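Local atomic coordinates of fructose-bisphosphate aldolase class I (Thermoproteus tenax, PDB entry 1W8S), a protein that belongs to the DeoC/LacD family of class I aldolases, enzymes built as a TIM barrel, and holds 1,6-di-O-phosphono-beta-D-fructofuranose in this structure. Residues V73-K78 / L104-V109; V91-C96 / E120-E125; G203-K208 / V230-W235. The protein carries 2 engineered substitutions. All blocks are in the same frame, centred on the assembly; numbering follows the deposited sequence.

Contact 1 of 3, residues V73-K78 / L104-V109; sequences VPLILK and LGASAV
Leu-77 lays its CB against the methyl of Ala-106, CB to CB 3.9 Å, while its CD2 crosses the branch of Leu-104 at CD1 4.1 Å away. One residue earlier, Ile-76 points to the other face of the sheet and sets CG1 beside Ala-108 CB at 4.2 Å. The parallel bridges Ile-76 with Ala-108 and Leu-77 with Val-109 set the register and put each pair on one face. The ladder is opened by the carbonyl of Leu-75, whose O takes Ser-107 N at 2.8 Å in the carbonyl plane (C=O...N 158°) and, weakly, Ala-108 N. It continues from Leu-77 N to Ala-108 O, 3.0 Å. With CG anti to the backbone N (chi1 165°), Leu-75 brings CD2 to 3.8 Å from Leu-104 O, over the Schellman turn at Gly-105 that ends the preceding helix. A water joins that turn to the start of the strand, accepting from Leu-75 N, donating to Gly-105 O at 2.7 Å and also bonded to Ser-107 OG. Strands 75-81 and 108-113 are thus neighbouring barrel staves; helices 62-68 and 98-103 cover the Leu-75 and Leu-77 side, and helix 4-12 reaches Pro-74, Ile-76 and Ser-107.

Contact 2 of 3, residues V91-C96 / E120-E125; sequences VSVANC and EWKMFE
This is a small, buried contact of side chains against backbone, between a helix and an irregular strand-like segment, placed where subunits meet: 198 Å² is buried between residues 91-96 and the first turns of helix 120-137. Met-123 has the largest share, 60 Å², ahead of Val-91 and Lys-122. Its CG rests 3.6 Å from Ser-92 O. SD lies 4.0 Å from Val-91 CA, and the bend at chi3 (-75°) keeps CE at the same distance from that atom. The sulfur also accepts a weak hydrogen bond from Ser-92 N, 3.7 Å long with an N-H...S angle of 148°. One methionine thus follows the backbone of two successive residues.

Val-91 adds its CG2, which lies 4.0 Å from Lys-122 CD where the two side chains cross. Lys-122 leaves the helix with CG anti to the backbone N (chi1 -179°), then bends at chi3 and chi4, bringing NZ to 4.3 Å from Val-93 CG1. Beyond the contact, NZ forms a salt bridge with Glu-125 of a neighbouring subunit, so the aliphatic part packs within its own chain while the charge pairs across the interface.

Ser-92 O accepts a hydrogen bond from Asn-80 ND2, and Ala-94 N is bonded by Glu-126 OE1 of the same helix. Strand 93-94 therefore lies between strand 75-81, its antiparallel neighbour, and helix 120-137, with Tyr-114 against both Ser-92 and Met-123.

Contact 3 of 3, residues G203-K208 / V230-W235; sequences GGPKTK and VGRNVW. With FBP (1,6-di-O-phosphono-beta-D-fructofuranose), chain O.
Arg-232 can be followed outward from CB, which lies 3.6 Å from FBP O1P, with Gly-204 O a little farther off. CG and CD then run past the same O1P, and the bend at chi3 (-85°) brings NE to it, 2.9 Å away in an almost straight bond (172°). The guanidinium turns one face to the Gly-204/Pro-205 peptide, with Pro-205 N 3.6 Å above its centre. NH1 lies beside Pro-205 CG, while NH2 is shared between both phosphates, bonding O3P at 2.8 Å and O4P more distantly. Peptide on a face and phosphate at the edge leave the group little rotational freedom.

The backbone completes the grip. Arg-232 N bonds O1P at 175°, Gly-231 N bonds O2P, and Gly-204 N bonds O3P at 2.7 Å. Since Gly-231 is the N-cap of helix 232-235, the start of that helix faces the phosphate and may favour its negative charge.

Behind Arg-232, Asn-233 holds the 203-208 loop with both ends of its amide: OD1 accepts from Thr-207 N at 2.9 Å, and ND2 donates to Pro-205 O at 3.1 Å from above the carbonyl plane. A water bridges Asn-233 N, Gly-204 O and FBP O2P. Glycine-containing turns after the neighbouring strands 199-202 and 227-230, the second leading into a short helix whose N-terminus faces the phosphate, form the phosphate-binding site characteristic of many TIM barrels.

Overall arrangement
All three contacts belong to one barrel, but to different parts of it. Contacts 1 and 2 have centres 19 Å apart and interlock along the chain, their segments alternating; they meet where Leu-77 CD1 packs on Cys-96 SG at 4.2 Å. Contact 3 forms later in the sequence, its centre 21 Å from contact 1 and 26 Å from contact 2, and lies across the chain's centre from contact 2. It alone bonds FBP directly. The side chains of Ile-76 and Ser-92 each remain about 9 Å from that ligand, which is also bonded by Lys-177, Lys-179 and Asp-24. Contact 1 thus pairs barrel strands, contact 2 takes part in the subunit interface, and contact 3 forms part of the pocket.

Contact 1 of 3, residues V73-K78 / L104-V109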
loop_
_atom_site.group_PDB
_atom_site.type_symbol
_atom_site.label_atom_id
_atom_site.label_comp_id
_atom_site.label_asym_id
_atom_site.label_seq_id
_atom_site.Cartn_x
_atom_site.Cartn_y
_atom_site.Cartn_z
ATOM N N VAL E 73 -5.693 -17.003 -34.147
ATOM C CA VAL E 73 -4.356 -17.433 -33.757
ATOM C C VAL E 73 -4.372 -17.437 -32.221
ATOM O O VAL E 73 -4.937 -16.532 -31.633
ATOM C CB VAL E 73 -3.326 -16.392 -34.256
ATOM C CG1 VAL E 73 -1.952 -16.714 -33.789
ATOM C CG2 VAL E 73 -3.320 -16.377 -35.772
ATOM N N PRO E 74 -3.776 -18.407 -31.560
ATOM C CA PRO E 74 -3.737 -18.381 -30.089
ATOM C C PRO E 74 -3.218 -17.066 -29.489
ATOM O O PRO E 74 -2.307 -16.425 -30.007
ATOM C CB PRO E 74 -2.806 -19.531 -29.739
ATOM C CG PRO E 74 -2.871 -20.468 -30.908
ATOM C CD PRO E 74 -3.142 -19.621 -32.112
ATOM N N LEU E 75 -3.818 -16.669 -28.379
ATOM C CA LEU E 75 -3.560 -15.373 -27.768
ATOM C C LEU E 75 -2.863 -15.548 -26.416
ATOM O O LEU E 75 -3.303 -16.340 -25.608
ATOM C CB LEU E 75 -4.881 -14.650 -27.568
ATOM C CG LEU E 75 -4.896 -13.447 -26.634
ATOM C CD1 LEU E 75 -4.076 -12.321 -27.202
ATOM C CD2 LEU E 75 -6.332 -13.013 -26.390
ATOM N N ILE E 76 -1.785 -14.785 -26.216
ATOM C CA ILE E 76 -1.148 -14.582 -24.938
ATOM C C ILE E 76 -1.545 -13.174 -24.526
ATOM O O ILE E 76 -1.227 -12.202 -25.219
ATOM C CB ILE E 76 0.355 -14.711 -25.053
ATOM C CG1 ILE E 76 0.717 -16.080 -25.628
ATOM C CG2 ILE E 76 1.021 -14.499 -23.688
ATOM C CD1 ILE E 76 2.221 -16.328 -25.770
ATOM N N LEU E 77 -2.308 -13.075 -23.442
ATOM C CA LEU E 77 -2.742 -11.787 -22.887
ATOM C C LEU E 77 -1.669 -11.267 -21.933
ATOM O O LEU E 77 -1.370 -11.863 -20.884
ATOM C CB LEU E 77 -4.080 -11.940 -22.208
ATOM C CG LEU E 77 -4.990 -10.761 -21.928
ATOM C CD1 LEU E 77 -4.259 -9.585 -21.384
ATOM C CD2 LEU E 77 -5.684 -10.379 -23.201
ATOM N N LYS E 78 -1.014 -10.192 -22.368
ATOM C CA LYS E 78 -0.005 -9.483 -21.606
ATOM C C LYS E 78 -0.708 -8.662 -20.531
ATOM O O LYS E 78 -1.434 -7.719 -20.855
ATOM C CB LYS E 78 0.735 -8.531 -22.552
ATOM C CG LYS E 78 1.810 -7.668 -21.905
ATOM C CD LYS E 78 2.725 -8.490 -21.101
ATOM C CE LYS E 78 3.966 -7.707 -20.637
ATOM N NZ LYS E 78 3.738 -6.299 -20.415
ATOM N N LEU E 104 -11.478 -13.088 -22.416
ATOM C CA LEU E 104 -10.991 -12.442 -23.627
ATOM C C LEU E 104 -10.435 -13.429 -24.678
ATOM O O LEU E 104 -10.056 -13.024 -25.788
ATOM C CB LEU E 104 -9.956 -11.370 -23.234
ATOM C CG LEU E 104 -10.537 -10.113 -22.579
ATOM C CD1 LEU E 104 -9.458 -9.192 -22.119
ATOM C CD2 LEU E 104 -11.487 -9.382 -23.507
ATOM N N GLY E 105 -10.410 -14.720 -24.325
ATOM C CA GLY E 105 -10.037 -15.782 -25.227
ATOM C C GLY E 105 -8.576 -16.165 -25.185
ATOM O O GLY E 105 -8.090 -16.855 -26.078
ATOM N N ALA E 106 -7.885 -15.740 -24.148
ATOM C CA ALA E 106 -6.467 -16.053 -23.971
ATOM C C ALA E 106 -6.251 -17.538 -23.781
ATOM O O ALA E 106 -7.042 -18.183 -23.123
ATOM C CB ALA E 106 -5.913 -15.301 -22.766
ATOM N N SER E 107 -5.171 -18.063 -24.369
ATOM C CA SER E 107 -4.666 -19.416 -24.111
ATOM C C SER E 107 -3.473 -19.432 -23.176
ATOM O O SER E 107 -3.031 -20.494 -22.737
ATOM C CB SER E 107 -4.195 -20.066 -25.412
ATOM O OG SER E 107 -5.282 -20.305 -26.250
ATOM N N ALA E 108 -2.905 -18.266 -22.933
ATOM C CA ALA E 108 -1.897 -18.068 -21.896
ATOM C C ALA E 108 -1.906 -16.609 -21.457
ATOM O O ALA E 108 -2.550 -15.742 -22.087
ATOM C CB ALA E 108 -0.535 -18.436 -22.413
ATOM N N VAL E 109 -1.196 -16.346 -20.371
ATOM C CA VAL E 109 -0.995 -14.992 -19.878
ATOM C C VAL E 109 0.477 -14.690 -19.765
ATOM O O VAL E 109 1.313 -15.583 -19.524
ATOM C CB VAL E 109 -1.702 -14.700 -18.531
ATOM C CG1 VAL E 109 -3.225 -14.668 -18.721
ATOM C CG2 VAL E 109 -1.300 -15.690 -17.458
HETATM O O HOH W 1 -6.261 -18.176 -27.499
#

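Contact 2 of 3, residues V91-C96 / E120-E125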
loop_
_atom_site.group_PDB
_atom_site.type_symbol
_atom_site.label_atom_id
_atom_site.label_comp_id
_atom_site.label_asym_id
_atom_site.label_seq_id
_atom_site.Cartn_x
_atom_site.Cartn_y
_atom_site.Cartn_z
ATOM N N VAL E 91 8.768 -0.337 -13.143
ATOM C CA VAL E 91 7.668 -1.056 -12.545
ATOM C C VAL E 91 6.552 -1.170 -13.563
ATOM O O VAL E 91 6.292 -0.243 -14.317
ATOM C CB VAL E 91 7.214 -0.363 -11.248
ATOM C CG1 VAL E 91 6.537 0.935 -11.546
ATOM C CG2 VAL E 91 6.319 -1.281 -10.417
ATOM N N SER E 92 5.921 -2.326 -13.604
ATOM C CA SER E 92 4.829 -2.597 -14.548
ATOM C C SER E 92 3.756 -3.387 -13.775
ATOM O O SER E 92 4.043 -4.489 -13.314
ATOM C CB SER E 92 5.349 -3.418 -15.711
ATOM O OG SER E 92 4.352 -3.587 -16.733
ATOM N N VAL E 93 2.578 -2.791 -13.567
ATOM C CA VAL E 93 1.524 -3.447 -12.790
ATOM C C VAL E 93 0.405 -3.973 -13.688
ATOM O O VAL E 93 0.193 -3.493 -14.796
ATOM C CB VAL E 93 0.912 -2.518 -11.729
ATOM C CG1 VAL E 93 1.940 -2.037 -10.766
ATOM C CG2 VAL E 93 0.224 -1.372 -12.360
ATOM N N ALA E 94 -0.319 -4.957 -13.178
ATOM C CA ALA E 94 -1.384 -5.577 -13.931
ATOM C C ALA E 94 -2.491 -4.599 -14.194
ATOM O O ALA E 94 -2.904 -3.858 -13.300
ATOM C CB ALA E 94 -1.937 -6.795 -13.166
ATOM N N ASN E 95 -2.956 -4.563 -15.432
ATOM C CA ASN E 95 -4.152 -3.801 -15.789
ATOM C C ASN E 95 -5.323 -4.726 -16.125
ATOM O O ASN E 95 -6.387 -4.264 -16.586
ATOM C CB ASN E 95 -3.886 -2.857 -16.974
ATOM C CG ASN E 95 -3.408 -3.568 -18.187
ATOM O OD1 ASN E 95 -4.156 -4.318 -18.814
ATOM N ND2 ASN E 95 -2.153 -3.341 -18.547
ATOM N N CYS E 96 -5.111 -6.016 -15.922
ATOM C CA CYS E 96 -6.050 -7.092 -16.266
ATOM C C CYS E 96 -5.813 -8.250 -15.335
ATOM O O CYS E 96 -4.659 -8.495 -14.950
ATOM C CB CYS E 96 -5.794 -7.556 -17.699
ATOM S SG CYS E 96 -7.053 -8.631 -18.433
ATOM N N GLU E 120 11.252 -4.142 -7.472
ATOM C CA GLU E 120 11.317 -5.580 -7.693
ATOM C C GLU E 120 10.190 -6.270 -6.909
ATOM O O GLU E 120 9.427 -7.064 -7.478
ATOM C CB GLU E 120 12.690 -6.116 -7.204
ATOM C CG GLU E 120 12.826 -7.581 -7.105
ATOM C CD GLU E 120 14.282 -7.980 -6.811
ATOM O OE1 GLU E 120 15.116 -7.894 -7.742
ATOM O OE2 GLU E 120 14.557 -8.333 -5.636
ATOM N N TRP E 121 10.111 -5.921 -5.642
ATOM C CA TRP E 121 9.153 -6.455 -4.649
ATOM C C TRP E 121 7.691 -6.297 -5.080
ATOM O O TRP E 121 6.858 -7.202 -4.848
ATOM C CB TRP E 121 9.405 -5.823 -3.291
ATOM C CG TRP E 121 9.182 -4.327 -3.194
ATOM C CD1 TRP E 121 10.121 -3.336 -3.324
ATOM C CD2 TRP E 121 7.936 -3.650 -2.978
ATOM N NE1 TRP E 121 9.539 -2.100 -3.172
ATOM C CE2 TRP E 121 8.201 -2.255 -2.982
ATOM C CE3 TRP E 121 6.627 -4.075 -2.764
ATOM C CZ2 TRP E 121 7.203 -1.299 -2.796
ATOM C CZ3 TRP E 121 5.637 -3.123 -2.578
ATOM C CH2 TRP E 121 5.930 -1.755 -2.602
ATOM N N LYS E 122 7.374 -5.172 -5.716
ATOM C CA LYS E 122 5.997 -4.915 -6.133
ATOM C C LYS E 122 5.535 -5.891 -7.224
ATOM O O LYS E 122 4.429 -6.431 -7.157
ATOM C CB LYS E 122 5.814 -3.436 -6.542
ATOM C CG LYS E 122 4.352 -3.052 -6.983
ATOM C CD LYS E 122 4.127 -1.503 -7.032
ATOM C CE LYS E 122 2.971 -1.072 -6.070
ATOM N NZ LYS E 122 1.675 -1.751 -6.440
ATOM N N MET E 123 6.417 -6.170 -8.197
ATOM C CA MET E 123 6.128 -7.104 -9.252
ATOM C C MET E 123 6.155 -8.552 -8.765
ATOM O O MET E 123 5.286 -9.297 -9.130
ATOM C CB MET E 123 7.030 -6.879 -10.469
ATOM C CG MET E 123 6.728 -5.546 -11.159
ATOM S SD MET E 123 8.067 -5.021 -12.254
ATOM C CE MET E 123 9.293 -4.466 -11.094
ATOM N N PHE E 124 7.089 -8.928 -7.882
ATOM C CA PHE E 124 7.086 -10.283 -7.326
ATOM C C PHE E 124 5.798 -10.520 -6.509
ATOM O O PHE E 124 5.163 -11.569 -6.619
ATOM C CB PHE E 124 8.310 -10.517 -6.441
ATOM C CG PHE E 124 9.638 -10.574 -7.192
ATOM C CD1 PHE E 124 9.726 -10.449 -8.578
ATOM C CD2 PHE E 124 10.802 -10.786 -6.482
ATOM C CE1 PHE E 124 10.966 -10.501 -9.222
ATOM C CE2 PHE E 124 12.023 -10.870 -7.120
ATOM C CZ PHE E 124 12.104 -10.713 -8.493
ATOM N N GLU E 125 5.382 -9.541 -5.718
ATOM C CA GLU E 125 4.132 -9.643 -4.976
ATOM C C GLU E 125 2.887 -9.882 -5.868
ATOM O O GLU E 125 2.049 -10.781 -5.612
ATOM C CB GLU E 125 3.972 -8.394 -4.104
ATOM C CG GLU E 125 2.659 -8.291 -3.383
ATOM C CD GLU E 125 2.580 -7.087 -2.445
ATOM O OE1 GLU E 125 3.617 -6.398 -2.200
ATOM O OE2 GLU E 125 1.447 -6.862 -1.948
#

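Contact 3 of 3, residues G203-K208 / V230-W235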
loop_
_atom_site.group_PDB
_atom_site.type_symbol
_atom_site.label_atom_id
_atom_site.label_comp_id
_atom_site.label_asym_id
_atom_site.label_seq_id
_atom_site.Cartn_x
_atom_site.Cartn_y
_atom_site.Cartn_z
ATOM N N GLY E 203 12.716 -10.421 -29.530
ATOM C CA GLY E 203 13.325 -9.971 -30.774
ATOM C C GLY E 203 14.280 -8.793 -30.686
ATOM O O GLY E 203 15.369 -8.842 -31.288
ATOM N N GLY E 204 13.878 -7.745 -29.964
ATOM C CA GLY E 204 14.647 -6.517 -29.827
ATOM C C GLY E 204 14.418 -5.510 -30.959
ATOM O O GLY E 204 13.629 -5.779 -31.891
ATOM N N PRO E 205 15.118 -4.366 -30.904
ATOM C CA PRO E 205 15.055 -3.360 -31.968
ATOM C C PRO E 205 15.347 -3.946 -33.328
ATOM O O PRO E 205 16.138 -4.893 -33.417
ATOM C CB PRO E 205 16.173 -2.359 -31.595
ATOM C CG PRO E 205 16.273 -2.461 -30.149
ATOM C CD PRO E 205 16.036 -3.951 -29.832
ATOM N N LYS E 206 14.721 -3.376 -34.355
ATOM C CA LYS E 206 14.914 -3.773 -35.735
ATOM C C LYS E 206 16.412 -3.740 -36.030
ATOM O O LYS E 206 17.068 -2.738 -35.776
ATOM C CB LYS E 206 14.164 -2.809 -36.673
ATOM C CG LYS E 206 14.022 -3.280 -38.134
ATOM C CD LYS E 206 14.066 -2.099 -39.135
ATOM C CE LYS E 206 12.722 -1.427 -39.324
ATOM N NZ LYS E 206 12.638 -0.673 -40.633
ATOM N N THR E 207 16.942 -4.842 -36.559
ATOM C CA THR E 207 18.366 -4.935 -36.850
ATOM C C THR E 207 18.623 -4.171 -38.133
ATOM O O THR E 207 17.702 -3.858 -38.876
ATOM C CB THR E 207 18.814 -6.400 -37.020
ATOM O OG1 THR E 207 17.985 -7.052 -37.992
ATOM C CG2 THR E 207 18.587 -7.192 -35.766
ATOM N N LYS E 208 19.896 -3.904 -38.394
ATOM C CA LYS E 208 20.305 -3.157 -39.578
ATOM C C LYS E 208 19.971 -3.898 -40.872
ATOM O O LYS E 208 19.523 -3.295 -41.849
ATOM C CB LYS E 208 21.804 -2.879 -39.500
ATOM C CG LYS E 208 22.192 -2.019 -38.305
ATOM C CD LYS E 208 23.456 -2.531 -37.566
ATOM C CE LYS E 208 24.568 -1.477 -37.590
ATOM N NZ LYS E 208 24.213 -0.262 -36.787
ATOM N N VAL E 230 8.722 -12.092 -31.265
ATOM C CA VAL E 230 9.273 -11.057 -32.131
ATOM C C VAL E 230 8.162 -10.074 -32.515
ATOM O O VAL E 230 7.053 -10.476 -32.848
ATOM C CB VAL E 230 9.901 -11.700 -33.421
ATOM C CG1 VAL E 230 8.887 -12.537 -34.202
ATOM C CG2 VAL E 230 10.563 -10.666 -34.334
ATOM N N GLY E 231 8.481 -8.783 -32.468
ATOM C CA GLY E 231 7.577 -7.735 -32.866
ATOM C C GLY E 231 8.216 -6.890 -33.946
ATOM O O GLY E 231 7.948 -7.095 -35.126
ATOM N N ARG E 232 9.099 -5.976 -33.556
ATOM C CA ARG E 232 9.635 -4.981 -34.490
ATOM C C ARG E 232 10.338 -5.587 -35.689
ATOM O O ARG E 232 10.170 -5.119 -36.813
ATOM C CB ARG E 232 10.583 -4.021 -33.765
ATOM C CG ARG E 232 9.857 -3.136 -32.729
ATOM C CD ARG E 232 10.811 -2.399 -31.812
ATOM N NE ARG E 232 11.162 -3.294 -30.717
ATOM C CZ ARG E 232 11.928 -2.973 -29.717
ATOM N NH1 ARG E 232 12.439 -1.759 -29.630
ATOM N NH2 ARG E 232 12.184 -3.877 -28.788
ATOM N N ASN E 233 11.132 -6.636 -35.470
ATOM C CA ASN E 233 11.886 -7.237 -36.586
ATOM C C ASN E 233 11.001 -7.952 -37.612
ATOM O O ASN E 233 11.484 -8.337 -38.672
ATOM C CB ASN E 233 12.975 -8.175 -36.076
ATOM C CG ASN E 233 14.243 -7.451 -35.769
ATOM O OD1 ASN E 233 14.937 -6.985 -36.688
ATOM N ND2 ASN E 233 14.526 -7.265 -34.486
ATOM N N VAL E 234 9.720 -8.124 -37.304
ATOM C CA VAL E 234 8.728 -8.484 -38.301
ATOM C C VAL E 234 7.915 -7.249 -38.742
ATOM O O VAL E 234 8.014 -6.838 -39.881
ATOM C CB VAL E 234 7.820 -9.652 -37.826
ATOM C CG1 VAL E 234 6.684 -9.920 -38.812
ATOM C CG2 VAL E 234 8.661 -10.922 -37.679
ATOM N N TRP E 235 7.117 -6.650 -37.861
ATOM C CA TRP E 235 6.140 -5.653 -38.344
ATOM C C TRP E 235 6.641 -4.235 -38.554
ATOM O O TRP E 235 5.910 -3.421 -39.122
ATOM C CB TRP E 235 4.831 -5.671 -37.551
ATOM C CG TRP E 235 4.965 -5.611 -36.101
ATOM C CD1 TRP E 235 4.708 -6.605 -35.210
ATOM C CD2 TRP E 235 5.355 -4.477 -35.332
ATOM N NE1 TRP E 235 4.928 -6.162 -33.924
ATOM C CE2 TRP E 235 5.319 -4.854 -33.974
ATOM C CE3 TRP E 235 5.750 -3.174 -35.648
ATOM C CZ2 TRP E 235 5.680 -3.997 -32.957
ATOM C CZ3 TRP E 235 6.068 -2.314 -34.612
ATOM C CH2 TRP E 235 6.053 -2.730 -33.306
HETATM P P1 FBP O . 10.349 -6.983 -29.990
HETATM O O1P FBP O . 9.858 -5.846 -30.797
HETATM O O2P FBP O . 10.779 -8.240 -30.805
HETATM O O3P FBP O . 11.529 -6.626 -29.080
HETATM O O1 FBP O . 9.126 -7.437 -29.073
HETATM C C1 FBP O . 9.288 -8.430 -28.083
HETATM C C2 FBP O . 9.170 -7.779 -26.697
HETATM O O2 FBP O . 9.410 -8.764 -25.667
HETATM C C3 FBP O . 7.818 -7.100 -26.438
HETATM O O3 FBP O . 6.761 -7.982 -26.095
HETATM C C4 FBP O . 8.194 -6.139 -25.311
HETATM O O4 FBP O . 7.336 -5.021 -25.160
HETATM C C5 FBP O . 9.572 -5.675 -25.761
HETATM O O5 FBP O . 10.150 -6.755 -26.513
HETATM C C6 FBP O . 10.431 -5.306 -24.558
HETATM O O6 FBP O . 11.734 -4.978 -25.008
HETATM P P2 FBP O . 12.406 -3.550 -24.650
HETATM O O4P FBP O . 13.215 -3.143 -25.858
HETATM O O5P FBP O . 11.316 -2.553 -24.253
HETATM O O6P FBP O . 13.457 -3.715 -23.537
HETATM O O HOH W 2 11.943 -7.616 -32.878
#